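Histone-lysine N-methyltransferase SETMAR (Homo sapiens, PDB 3BO5) methylates histone H3 on lysine through its SET domain and, fused to a DNA-binding mariner transposase, takes part in DNA double-strand break repair. Local coordinates at residues 206-218 against 274-286. The protein carries 2 engineered substitutions. Numbering follows the deposited sequence.
Sequences GRFLNHSCEPNLL and CYCGAKSCTAFLP. With ZN (zinc ion), chain E; SAH (S-adenosyl-L-homocysteine), chain F.
Cys213 of the SET domain shares one zinc ion with Cys274, Cys276 and Cys281 of the post-SET segment. The four SG atoms complete the metal site, with Cys213 SG 2.4 Å from the zinc. N-H groups also point at the sulfurs. Cys213 N gives a nearly straight bond (172°) to Cys276 SG. Cys213 SG accepts a hydrogen bond from His211 NE2, lying slightly out of the ring plane, and a weak bond from Thr282 N.

The tight part of the contact surrounds His211. Its CG lies anti to the backbone N (chi1 168°), which turns the ring's edge toward the zinc site and lays one face against Pro286. Pro286 CD sits over that face in a CH-pi contact, 3.5 Å from the ring centroid. Cys274 SG lies at the ring edge, 3.6 Å from His211 CD2. Tyr249 N pairs with ND1, so both ring nitrogens have partners.

Both segments also hold the adenine of S-adenosylhomocysteine. His211 N donates to adenine N7, and adenine N6 donates to His211 O at 2.9 Å. Tyr275 N reaches N1 from the post-SET side. Leu285 CD1 packs against the adenine.

The solvent side is looser and polar. The extended Glu214 side chain passes Ala278 CB and ends at Ser280. Its OE2 accepts twice: Ser280 OG, 2.7 Å from Glu214 OE2, meets the anti lone pair of that oxygen, and Ser280 N comes from above the carboxylate plane. A water joins Glu214 OE1 to Lys279 N. Another links Ser212 OG with Cys276 O.

The N-H bonds to the thiolates would be expected to spread the negative charge of the zinc-tetrathiolate site. Adenine recognition draws on both segments, so zinc binding by the post-SET segment probably supports the shape of the cofactor pocket.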
loop_
_atom_site.group_PDB
_atom_site.type_symbol
_atom_site.label_atom_id
_atom_site.label_comp_id
_atom_site.label_asym_id
_atom_site.label_seq_id
_atom_site.Cartn_x
_atom_site.Cartn_y
_atom_site.Cartn_z
ATOM N N GLY A 206 2.201 0.369 6.439
ATOM C CA GLY A 206 2.884 0.490 5.168
ATOM C C GLY A 206 3.867 1.644 5.097
ATOM O O GLY A 206 4.776 1.654 4.237
ATOM N N ARG A 207 3.681 2.636 5.968
ATOM C CA ARG A 207 4.598 3.791 6.005
ATOM C C ARG A 207 6.026 3.329 6.280
ATOM O O ARG A 207 6.968 4.057 5.973
ATOM C CB ARG A 207 4.177 4.850 7.049
ATOM C CG ARG A 207 4.395 4.310 8.476
ATOM C CD ARG A 207 3.628 5.092 9.453
ATOM N NE ARG A 207 4.035 6.503 9.511
ATOM C CZ ARG A 207 5.106 6.935 10.202
ATOM N NH1 ARG A 207 5.922 6.041 10.807
ATOM N NH2 ARG A 207 5.389 8.277 10.313
ATOM N N PHE A 208 6.204 2.128 6.883
ATOM C CA PHE A 208 7.581 1.685 7.186
ATOM C C PHE A 208 8.287 0.946 6.071
ATOM O O PHE A 208 9.444 0.584 6.206
ATOM C CB PHE A 208 7.564 0.793 8.432
ATOM C CG PHE A 208 7.269 1.581 9.683
ATOM C CD1 PHE A 208 8.243 2.466 10.195
ATOM C CD2 PHE A 208 6.038 1.465 10.342
ATOM C CE1 PHE A 208 7.958 3.236 11.338
ATOM C CE2 PHE A 208 5.755 2.242 11.481
ATOM C CZ PHE A 208 6.753 3.096 12.004
ATOM N N LEU A 209 7.608 0.756 4.938
ATOM C CA LEU A 209 8.233 0.049 3.825
ATOM C C LEU A 209 9.319 0.849 3.174
ATOM O O LEU A 209 9.049 1.964 2.653
ATOM C CB LEU A 209 7.213 -0.246 2.778
ATOM C CG LEU A 209 6.166 -1.272 3.261
ATOM C CD1 LEU A 209 4.926 -1.217 2.328
ATOM C CD2 LEU A 209 6.755 -2.704 3.433
ATOM N N ASN A 210 10.524 0.282 3.185
ATOM C CA ASN A 210 11.608 0.939 2.448
ATOM C C ASN A 210 11.556 0.673 0.950
ATOM O O ASN A 210 10.837 -0.220 0.456
ATOM C CB ASN A 210 12.955 0.548 3.096
ATOM C CG ASN A 210 13.131 1.219 4.416
ATOM O OD1 ASN A 210 12.836 2.401 4.562
ATOM N ND2 ASN A 210 13.660 0.477 5.400
ATOM N N HIS A 211 12.300 1.498 0.187
ATOM C CA HIS A 211 12.383 1.284 -1.230
ATOM C C HIS A 211 13.427 0.218 -1.550
ATOM O O HIS A 211 14.441 0.089 -0.934
ATOM C CB HIS A 211 13.006 2.584 -1.824
ATOM C CG HIS A 211 13.420 2.431 -3.233
ATOM N ND1 HIS A 211 12.509 2.364 -4.269
ATOM C CD2 HIS A 211 14.654 2.302 -3.792
ATOM C CE1 HIS A 211 13.170 2.187 -5.413
ATOM N NE2 HIS A 211 14.474 2.113 -5.136
ATOM N N SER A 212 13.166 -0.511 -2.604
ATOM C CA SER A 212 14.196 -1.307 -3.187
ATOM C C SER A 212 14.140 -1.188 -4.682
ATOM O O SER A 212 13.053 -1.121 -5.218
ATOM C CB SER A 212 13.988 -2.761 -2.801
ATOM O OG SER A 212 14.990 -3.543 -3.525
ATOM N N CYS A 213 15.319 -1.223 -5.348
ATOM C CA CYS A 213 15.378 -1.244 -6.792
ATOM C C CYS A 213 14.925 -2.593 -7.353
ATOM O O CYS A 213 14.670 -2.712 -8.546
ATOM C CB CYS A 213 16.862 -0.943 -7.152
ATOM S SG CYS A 213 17.231 0.785 -6.771
ATOM N N GLU A 214 14.924 -3.600 -6.472
ATOM C CA GLU A 214 14.452 -4.940 -6.828
ATOM C C GLU A 214 13.579 -5.367 -5.681
ATOM O O GLU A 214 13.933 -6.222 -4.885
ATOM C CB GLU A 214 15.612 -5.922 -6.992
ATOM C CG GLU A 214 16.408 -5.710 -8.229
ATOM C CD GLU A 214 17.593 -6.682 -8.336
ATOM O OE1 GLU A 214 17.606 -7.737 -7.623
ATOM O OE2 GLU A 214 18.504 -6.354 -9.139
ATOM N N PRO A 215 12.393 -4.783 -5.638
ATOM C CA PRO A 215 11.599 -4.996 -4.437
ATOM C C PRO A 215 10.887 -6.299 -4.447
ATOM O O PRO A 215 10.795 -6.971 -5.467
ATOM C CB PRO A 215 10.568 -3.878 -4.545
ATOM C CG PRO A 215 10.380 -3.699 -6.018
ATOM C CD PRO A 215 11.758 -3.819 -6.564
ATOM N N ASN A 216 10.241 -6.592 -3.313
ATOM C CA ASN A 216 9.469 -7.844 -3.272
ATOM C C ASN A 216 7.978 -7.658 -3.170
ATOM O O ASN A 216 7.252 -8.647 -3.068
ATOM C CB ASN A 216 9.960 -8.778 -2.144
ATOM C CG ASN A 216 9.977 -8.147 -0.784
ATOM O OD1 ASN A 216 9.382 -7.063 -0.559
ATOM N ND2 ASN A 216 10.688 -8.804 0.188
ATOM N N LEU A 217 7.553 -6.395 -3.165
ATOM C CA LEU A 217 6.103 -6.089 -3.222
ATOM C C LEU A 217 5.802 -5.322 -4.513
ATOM O O LEU A 217 6.626 -4.520 -5.004
ATOM C CB LEU A 217 5.682 -5.191 -2.079
ATOM C CG LEU A 217 5.956 -5.776 -0.717
ATOM C CD1 LEU A 217 5.599 -4.745 0.355
ATOM C CD2 LEU A 217 5.258 -7.144 -0.490
ATOM N N LEU A 218 4.574 -5.533 -4.980
ATOM C CA LEU A 218 3.971 -4.770 -6.040
ATOM C C LEU A 218 2.734 -4.025 -5.535
ATOM O O LEU A 218 1.884 -4.651 -4.957
ATOM C CB LEU A 218 3.520 -5.690 -7.226
ATOM C CG LEU A 218 2.838 -5.010 -8.393
ATOM C CD1 LEU A 218 3.711 -3.965 -9.086
ATOM C CD2 LEU A 218 2.337 -6.110 -9.432
ATOM N N CYS A 274 20.506 5.434 -2.427
ATOM C CA CYS A 274 19.753 4.207 -2.162
ATOM C C CYS A 274 20.757 3.201 -1.606
ATOM O O CYS A 274 21.823 2.964 -2.190
ATOM C CB CYS A 274 19.128 3.648 -3.479
ATOM S SG CYS A 274 18.176 2.186 -3.085
ATOM N N TYR A 275 20.326 2.492 -0.564
ATOM C CA TYR A 275 21.124 1.442 0.085
ATOM C C TYR A 275 20.364 0.097 0.003
ATOM O O TYR A 275 20.504 -0.762 0.915
ATOM C CB TYR A 275 21.438 1.782 1.556
ATOM C CG TYR A 275 22.046 3.139 1.742
ATOM C CD1 TYR A 275 23.186 3.478 0.982
ATOM C CD2 TYR A 275 21.546 4.028 2.664
ATOM C CE1 TYR A 275 23.807 4.726 1.158
ATOM C CE2 TYR A 275 22.143 5.306 2.839
ATOM C CZ TYR A 275 23.279 5.609 2.072
ATOM O OH TYR A 275 23.938 6.832 2.231
ATOM N N CYS A 276 19.559 -0.082 -1.037
ATOM C CA CYS A 276 18.704 -1.253 -1.073
ATOM C C CYS A 276 19.524 -2.505 -1.230
ATOM O O CYS A 276 19.023 -3.549 -0.839
ATOM C CB CYS A 276 17.642 -1.135 -2.180
ATOM S SG CYS A 276 18.233 -1.459 -3.866
ATOM N N GLY A 277 20.747 -2.434 -1.784
ATOM C CA GLY A 277 21.604 -3.687 -1.900
ATOM C C GLY A 277 21.334 -4.560 -3.082
ATOM O O GLY A 277 21.994 -5.604 -3.291
ATOM N N ALA A 278 20.363 -4.184 -3.898
ATOM C CA ALA A 278 20.061 -4.963 -5.097
ATOM C C ALA A 278 21.180 -4.867 -6.142
ATOM O O ALA A 278 21.817 -3.798 -6.314
ATOM C CB ALA A 278 18.702 -4.511 -5.691
ATOM N N LYS A 279 21.421 -5.949 -6.890
ATOM C CA LYS A 279 22.405 -5.876 -7.982
ATOM C C LYS A 279 22.105 -4.783 -9.014
ATOM O O LYS A 279 23.028 -4.153 -9.527
ATOM C CB LYS A 279 22.557 -7.272 -8.629
ATOM C CG LYS A 279 22.953 -8.316 -7.581
ATOM C CD LYS A 279 24.476 -8.429 -7.281
ATOM C CE LYS A 279 24.866 -8.316 -5.760
ATOM N NZ LYS A 279 24.458 -9.357 -4.769
ATOM N N SER A 280 20.829 -4.578 -9.350
ATOM C CA SER A 280 20.491 -3.530 -10.302
ATOM C C SER A 280 20.299 -2.170 -9.619
ATOM O O SER A 280 19.712 -1.273 -10.226
ATOM C CB SER A 280 19.231 -3.885 -11.091
ATOM O OG SER A 280 18.089 -3.946 -10.257
ATOM N N CYS A 281 20.770 -2.019 -8.369
ATOM C CA CYS A 281 20.598 -0.690 -7.695
ATOM C C CYS A 281 21.047 0.470 -8.572
ATOM O O CYS A 281 22.095 0.379 -9.253
ATOM C CB CYS A 281 21.301 -0.629 -6.366
ATOM S SG CYS A 281 20.877 0.857 -5.362
ATOM N N THR A 282 20.261 1.545 -8.601
ATOM C CA THR A 282 20.612 2.716 -9.409
ATOM C C THR A 282 21.432 3.690 -8.573
ATOM O O THR A 282 21.911 4.718 -9.118
ATOM C CB THR A 282 19.349 3.440 -9.793
ATOM O OG1 THR A 282 18.683 3.852 -8.584
ATOM C CG2 THR A 282 18.453 2.539 -10.600
ATOM N N ALA A 283 21.580 3.402 -7.269
ATOM C CA ALA A 283 22.275 4.207 -6.262
ATOM C C ALA A 283 21.486 5.446 -5.815
ATOM O O ALA A 283 21.968 6.188 -4.936
ATOM C CB ALA A 283 23.736 4.645 -6.763
ATOM N N PHE A 284 20.299 5.676 -6.377
ATOM C CA PHE A 284 19.501 6.787 -5.869
ATOM C C PHE A 284 18.069 6.378 -5.593
ATOM O O PHE A 284 17.468 5.549 -6.304
ATOM C CB PHE A 284 19.650 8.137 -6.613
ATOM C CG PHE A 284 18.324 8.691 -7.291
ATOM C CD1 PHE A 284 17.733 8.063 -8.353
ATOM C CD2 PHE A 284 17.759 9.888 -6.864
ATOM C CE1 PHE A 284 16.570 8.567 -8.964
ATOM C CE2 PHE A 284 16.588 10.405 -7.447
ATOM C CZ PHE A 284 16.008 9.759 -8.508
ATOM N N LEU A 285 17.533 6.999 -4.551
ATOM C CA LEU A 285 16.182 6.768 -4.175
ATOM C C LEU A 285 15.308 7.569 -5.125
ATOM O O LEU A 285 15.425 8.821 -5.181
ATOM C CB LEU A 285 16.047 7.194 -2.688
ATOM C CG LEU A 285 15.405 6.420 -1.607
ATOM C CD1 LEU A 285 15.914 4.977 -1.699
ATOM C CD2 LEU A 285 15.761 7.142 -0.335
ATOM N N PRO A 286 14.459 6.898 -5.896
ATOM C CA PRO A 286 13.753 7.565 -7.005
ATOM C C PRO A 286 12.473 8.321 -6.609
ATOM O O PRO A 286 11.394 8.006 -7.135
ATOM C CB PRO A 286 13.468 6.435 -7.959
ATOM C CG PRO A 286 13.153 5.221 -6.959
ATOM C CD PRO A 286 14.154 5.443 -5.836
HETATM ZN ZN ZN E . 18.653 0.596 -4.800
HETATM N N SAH F . 12.946 4.305 6.882
HETATM C CA SAH F . 11.645 5.011 7.122
HETATM C CB SAH F . 10.440 4.232 6.541
HETATM C CG SAH F . 10.355 4.488 5.026
HETATM S SD SAH F . 9.893 6.205 4.656
HETATM C C SAH F . 11.497 5.257 8.640
HETATM O O SAH F . 12.436 5.051 9.402
HETATM O OXT SAH F . 10.366 5.668 9.059
HETATM C "C5'" SAH F . 11.154 6.612 3.432
HETATM C "C4'" SAH F . 12.524 6.949 4.014
HETATM O "O4'" SAH F . 13.224 5.767 4.413
HETATM C "C3'" SAH F . 13.446 7.596 3.023
HETATM O "O3'" SAH F . 13.214 9.030 2.959
HETATM C "C2'" SAH F . 14.817 7.268 3.539
HETATM O "O2'" SAH F . 15.128 7.992 4.744
HETATM C "C1'" SAH F . 14.602 5.840 4.001
HETATM N N9 SAH F . 14.749 4.854 2.912
HETATM C C8 SAH F . 13.776 4.017 2.373
HETATM N N7 SAH F . 14.344 3.226 1.483
HETATM C C5 SAH F . 15.668 3.485 1.442
HETATM C C6 SAH F . 16.693 2.945 0.637
HETATM N N6 SAH F . 16.569 1.935 -0.227
HETATM N N1 SAH F . 17.946 3.517 0.834
HETATM C C2 SAH F . 18.152 4.520 1.730
HETATM N N3 SAH F . 17.186 5.062 2.554
HETATM C C4 SAH F . 15.950 4.544 2.310
HETATM O O HOH W 1 16.648 -4.703 -1.683
HETATM O O HOH W 2 19.884 -8.325 -6.502
#